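O-methyltransferase (Bacillus halodurans, PDB 2GPY) is a putative O-methyltransferase that probably transfers a methyl group from S-adenosylmethionine to a hydroxyl of a still unknown acceptor. Local coordinates at residues 113-118 with 136-141; 67-72 with 79-84. All coordinates share one frame; numbering follows the deposited sequence. Where two conformers were deposited one is given.

Interactions 1 and 2 lie in one Rossmann-like methyltransferase domain, their centres about 17 Å apart. Interaction 2 is buried and packs helix 67-75 on strand 80-85, inside the beta-alpha-beta unit that begins with strand 57-61. Interaction 1 is a surface contact between the loop after strand 107-111 and the start of helix 139-146. They meet at Ile-84, whose CG2 lies 3.8 Å from Leu-117 CD1 and 4.0 Å from Ala-114 CB, so the loop of interaction 1 packs against the strand of interaction 2. Neither contact binds a metal: the side chain of Arg-141 is about 9 Å from a zinc ion and that of Met-72 about 12 Å from one.

Interaction 1 (113-118 with 136-141); sequences DALQLG and KGQYRR
Leu-115 pushes its CD2 methyl between the side chains of Gln-138 and Arg-141. CD2 lies 3.1 Å from Gln-138 NE2, tighter than ordinary packing, so the exact placing of methyl or amide is doubtful; Arg-141 NH1 is 3.6 Å from it. Leu-115 CG sits over one face of the guanidinium, and the two side chains cross at about a right angle. CD1 rests 3.9 Å from Arg-141 CB. A turn at chi3 (97°) lays the guanidinium alongside the leucine. Leucine suits the place by offering two methyls, glutamine and arginine by pairing aliphatic stems with polar ends fit for the surface. A water donates to Gln-138 OE1 at 2.9 Å and only weakly to Asp-113 OD1. That OD1 accepts from Leu-115 N at 2.9 Å, an Asx turn that helps set the leucine's backbone. Phe-142 and Met-145, further along helix 139-146, also touch Leu-115, and Ala-114 O is hydrogen-bonded to Tyr-146 OH. Replacing Leu-115 by alanine would probably open a gap between the glutamine and arginine chains and let the guanidinium swing. Between the two segments, methyls packed on stems and flat polar ends give a non-directional contact, supplemented by a water held weakly at Asp-113.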
# COMPACT_ATOMS: atom_id res chain seq x y z
N ASP B 113 8.48 28.21 -6.38
CA ASP B 113 7.18 27.80 -6.90
C ASP B 113 7.37 26.51 -7.70
O ASP B 113 8.06 26.52 -8.73
CB ASP B 113 6.66 28.91 -7.81
CG ASP B 113 5.24 28.65 -8.31
OD1 ASP B 113 4.90 27.50 -8.64
OD2 ASP B 113 4.48 29.64 -8.40
N ALA B 114 6.75 25.42 -7.26
CA ALA B 114 6.92 24.12 -7.93
C ALA B 114 6.58 24.14 -9.42
O ALA B 114 7.17 23.40 -10.20
CB ALA B 114 6.12 23.03 -7.22
N LEU B 115 5.63 24.99 -9.80
CA LEU B 115 5.18 25.06 -11.20
C LEU B 115 6.22 25.75 -12.06
O LEU B 115 6.18 25.68 -13.28
CB LEU B 115 3.84 25.77 -11.29
CG LEU B 115 2.61 24.94 -11.72
CD1 LEU B 115 2.68 23.45 -11.36
CD2 LEU B 115 1.35 25.59 -11.19
N GLN B 116 7.18 26.41 -11.41
CA GLN B 116 8.28 27.07 -12.09
C GLN B 116 9.58 26.27 -11.99
O GLN B 116 10.60 26.66 -12.59
CB GLN B 116 8.45 28.49 -11.54
CG GLN B 116 7.19 29.33 -11.73
CD GLN B 116 7.42 30.81 -11.54
OE1 GLN B 116 7.39 31.56 -12.51
NE2 GLN B 116 7.68 31.24 -10.30
N LEU B 117 9.55 25.16 -11.25
CA LEU B 117 10.74 24.36 -10.94
C LEU B 117 10.84 23.04 -11.69
O LEU B 117 11.72 22.23 -11.41
CB LEU B 117 10.84 24.08 -9.43
CG LEU B 117 11.28 25.21 -8.49
CD1 LEU B 117 11.48 24.66 -7.10
CD2 LEU B 117 12.53 25.94 -8.97
N GLY B 118 9.94 22.82 -12.65
CA GLY B 118 9.90 21.57 -13.42
C GLY B 118 11.22 21.22 -14.09
O GLY B 118 11.70 20.08 -13.97
N LYS B 136 -4.28 21.66 -1.16
CA LYS B 136 -3.43 22.82 -1.49
C LYS B 136 -3.71 23.25 -2.93
O LYS B 136 -4.23 22.48 -3.72
CB LYS B 136 -1.94 22.52 -1.28
CG LYS B 136 -1.55 22.35 0.19
CD LYS B 136 -0.07 22.01 0.38
CE LYS B 136 0.14 21.19 1.68
NZ LYS B 136 1.51 21.33 2.32
N GLY B 137 -3.40 24.51 -3.25
CA GLY B 137 -3.71 25.06 -4.57
C GLY B 137 -2.90 24.36 -5.64
O GLY B 137 -1.82 23.79 -5.33
N GLN B 138 -3.41 24.36 -6.87
CA GLN B 138 -2.68 23.87 -8.03
C GLN B 138 -2.45 22.35 -8.07
O GLN B 138 -1.59 21.86 -8.79
CB GLN B 138 -1.34 24.60 -8.17
CG GLN B 138 -1.51 26.11 -8.49
CD GLN B 138 -0.27 26.89 -8.16
OE1 GLN B 138 0.24 26.83 -7.04
NE2 GLN B 138 0.22 27.64 -9.14
N TYR B 139 -3.25 21.62 -7.30
CA TYR B 139 -3.13 20.16 -7.17
C TYR B 139 -3.04 19.45 -8.54
O TYR B 139 -2.15 18.64 -8.77
CB TYR B 139 -4.33 19.64 -6.36
CG TYR B 139 -4.51 18.14 -6.34
CD1 TYR B 139 -3.53 17.31 -5.80
CD2 TYR B 139 -5.67 17.56 -6.82
CE1 TYR B 139 -3.71 15.90 -5.76
CE2 TYR B 139 -5.87 16.18 -6.77
CZ TYR B 139 -4.89 15.36 -6.26
OH TYR B 139 -5.11 13.99 -6.23
N ARG B 140 -3.96 19.76 -9.44
CA ARG B 140 -3.99 19.11 -10.76
C ARG B 140 -2.76 19.46 -11.60
O ARG B 140 -2.22 18.59 -12.30
CB ARG B 140 -5.19 19.58 -11.55
CG ARG B 140 -6.48 18.95 -11.20
CD ARG B 140 -7.13 18.57 -12.51
NE ARG B 140 -8.54 18.92 -12.58
CZ ARG B 140 -9.38 18.48 -13.52
NH1 ARG B 140 -8.95 17.65 -14.46
NH2 ARG B 140 -10.64 18.86 -13.50
N ARG B 141 -2.35 20.73 -11.57
CA ARG B 141 -1.16 21.16 -12.31
C ARG B 141 0.08 20.47 -11.75
O ARG B 141 0.93 20.05 -12.52
CB ARG B 141 -0.99 22.69 -12.28
CG ARG B 141 -2.07 23.44 -13.05
CD ARG B 141 -1.67 24.88 -13.20
NE ARG B 141 -1.05 25.12 -14.50
CZ ARG B 141 -0.41 26.24 -14.83
NH1 ARG B 141 -0.28 27.23 -13.94
NH2 ARG B 141 0.11 26.37 -16.04
O HOH W 1 2.93 26.94 -5.93

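Interaction 2 (67-72 with 79-84)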
# COMPACT_ATOMS: atom_id res chain seq x y z
N TYR B 67 7.10 18.98 8.60
CA TYR B 67 6.63 17.83 9.39
C TYR B 67 6.59 16.51 8.61
O TYR B 67 7.17 15.50 9.07
CB TYR B 67 5.27 18.17 9.98
CG TYR B 67 4.69 17.07 10.84
CD1 TYR B 67 5.08 16.92 12.16
CD2 TYR B 67 3.72 16.22 10.33
CE1 TYR B 67 4.53 15.90 12.96
CE2 TYR B 67 3.14 15.23 11.11
CZ TYR B 67 3.54 15.08 12.42
OH TYR B 67 2.92 14.11 13.16
N SER B 68 5.95 16.51 7.44
CA SER B 68 5.85 15.26 6.65
C SER B 68 7.21 14.79 6.13
O SER B 68 7.50 13.60 6.17
CB SER B 68 4.81 15.36 5.52
OG SER B 68 3.50 15.42 6.07
N ALA B 69 8.05 15.73 5.68
CA ALA B 69 9.39 15.39 5.17
C ALA B 69 10.17 14.71 6.30
O ALA B 69 10.80 13.68 6.10
CB ALA B 69 10.15 16.63 4.69
N ILE B 70 10.15 15.34 7.48
CA ILE B 70 10.83 14.80 8.66
C ILE B 70 10.34 13.42 9.06
O ILE B 70 11.16 12.51 9.25
CB ILE B 70 10.80 15.80 9.85
CG1 ILE B 70 11.77 16.95 9.54
CG2 ILE B 70 11.16 15.11 11.15
CD1 ILE B 70 11.59 18.19 10.44
N ARG B 71 9.03 13.26 9.20
CA ARG B 71 8.50 11.99 9.64
C ARG B 71 8.72 10.87 8.63
O ARG B 71 9.01 9.72 9.02
CB ARG B 71 7.03 12.15 9.99
CG ARG B 71 6.96 12.97 11.28
CD ARG B 71 5.86 12.58 12.17
NE ARG B 71 5.96 11.19 12.61
CZ ARG B 71 4.92 10.51 13.06
NH1 ARG B 71 3.76 11.12 13.14
NH2 ARG B 71 5.04 9.23 13.43
N MSE B 72 8.66 11.20 7.33
CA MSE B 72 9.04 10.20 6.31
C MSE B 72 10.52 9.82 6.36
O MSE B 72 10.86 8.61 6.26
CB MSE B 72 8.70 10.70 4.88
CG MSE B 72 7.20 10.82 4.68
SE MSE B 72 6.71 11.28 2.80
CE MSE B 72 7.46 13.11 2.69
N ALA B 79 16.07 6.41 2.78
CA ALA B 79 15.50 7.15 1.68
C ALA B 79 15.97 8.60 1.69
O ALA B 79 16.43 9.11 2.70
CB ALA B 79 13.96 7.12 1.74
N THR B 80 15.88 9.24 0.54
CA THR B 80 16.14 10.68 0.46
C THR B 80 14.86 11.33 0.02
O THR B 80 14.04 10.73 -0.72
CB THR B 80 17.30 11.05 -0.49
OG1 THR B 80 16.98 10.70 -1.83
CG2 THR B 80 18.57 10.34 -0.09
N ILE B 81 14.67 12.55 0.52
CA ILE B 81 13.48 13.31 0.26
C ILE B 81 13.93 14.64 -0.36
O ILE B 81 14.94 15.25 0.05
CB ILE B 81 12.72 13.53 1.57
CG1 ILE B 81 12.43 12.15 2.22
CG2 ILE B 81 11.44 14.32 1.32
CD1 ILE B 81 11.58 12.19 3.39
N VAL B 82 13.19 15.06 -1.38
CA VAL B 82 13.33 16.39 -1.93
C VAL B 82 11.97 17.04 -1.67
O VAL B 82 10.94 16.42 -1.95
CB VAL B 82 13.63 16.36 -3.43
CG1 VAL B 82 13.67 17.80 -4.00
CG2 VAL B 82 14.97 15.66 -3.70
N SER B 83 11.93 18.25 -1.14
CA SER B 83 10.63 18.90 -0.88
C SER B 83 10.63 20.39 -1.27
O SER B 83 11.64 21.06 -1.09
CB SER B 83 10.28 18.74 0.60
OG SER B 83 8.95 19.21 0.91
N ILE B 84 9.51 20.88 -1.81
CA ILE B 84 9.45 22.19 -2.41
C ILE B 84 8.42 23.03 -1.66
O ILE B 84 7.34 22.53 -1.36
CB ILE B 84 9.04 22.13 -3.90
CG1 ILE B 84 10.06 21.32 -4.71
CG2 ILE B 84 9.01 23.55 -4.47
CD1 ILE B 84 9.56 21.02 -6.16
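Ile-81 directs its CD1 methyl at the helix, where it meets Ala-69 O at 3.2 Å and CB of Met-72 (selenomethionine in the crystal) at 3.6 Å. Its CG1 branch stands anti to the carbonyl carbon (chi1 -56°), carrying CD1 onto the helix backbone, while CG2 faces Ala-69 CB at 4.3 Å. Residue types suit this closeness: alanine keeps the helix surface low, so that the CA atoms of Ala-69 and Ile-81 come within 6.7 Å, and the branched isoleucine fills the interval. Met-72 and Ala-69 also touch Glu-60 of strand 57-61, extending the packing to the next strand.

The contact loosens at its margin, where the side chains of Ser-83 and Ala-79 only come near the helix; Ser-83 OG instead hydrogen-bonds Glu-60 OE1, a partner for a buried hydroxyl. Away from the strand the helix surface is mixed, covered by helices 21-32 and 40-53 but with Ser-68 and Arg-71 partly exposed. Arg-71 gives NH1 to Tyr-67 OH at 3.1 Å, with the oxygen near the guanidinium plane (13° out), while its CG lies over one face of the tyrosine ring. NH2 forms a salt bridge to Glu-44, and Tyr-67 OH is also hydrogen-bonded to Glu-27 OE2. No hydrogen bond crosses between the segments, so close packing, part apolar and part methyl against a helix carbonyl, seats this crossover helix on its Rossmann-like sheet.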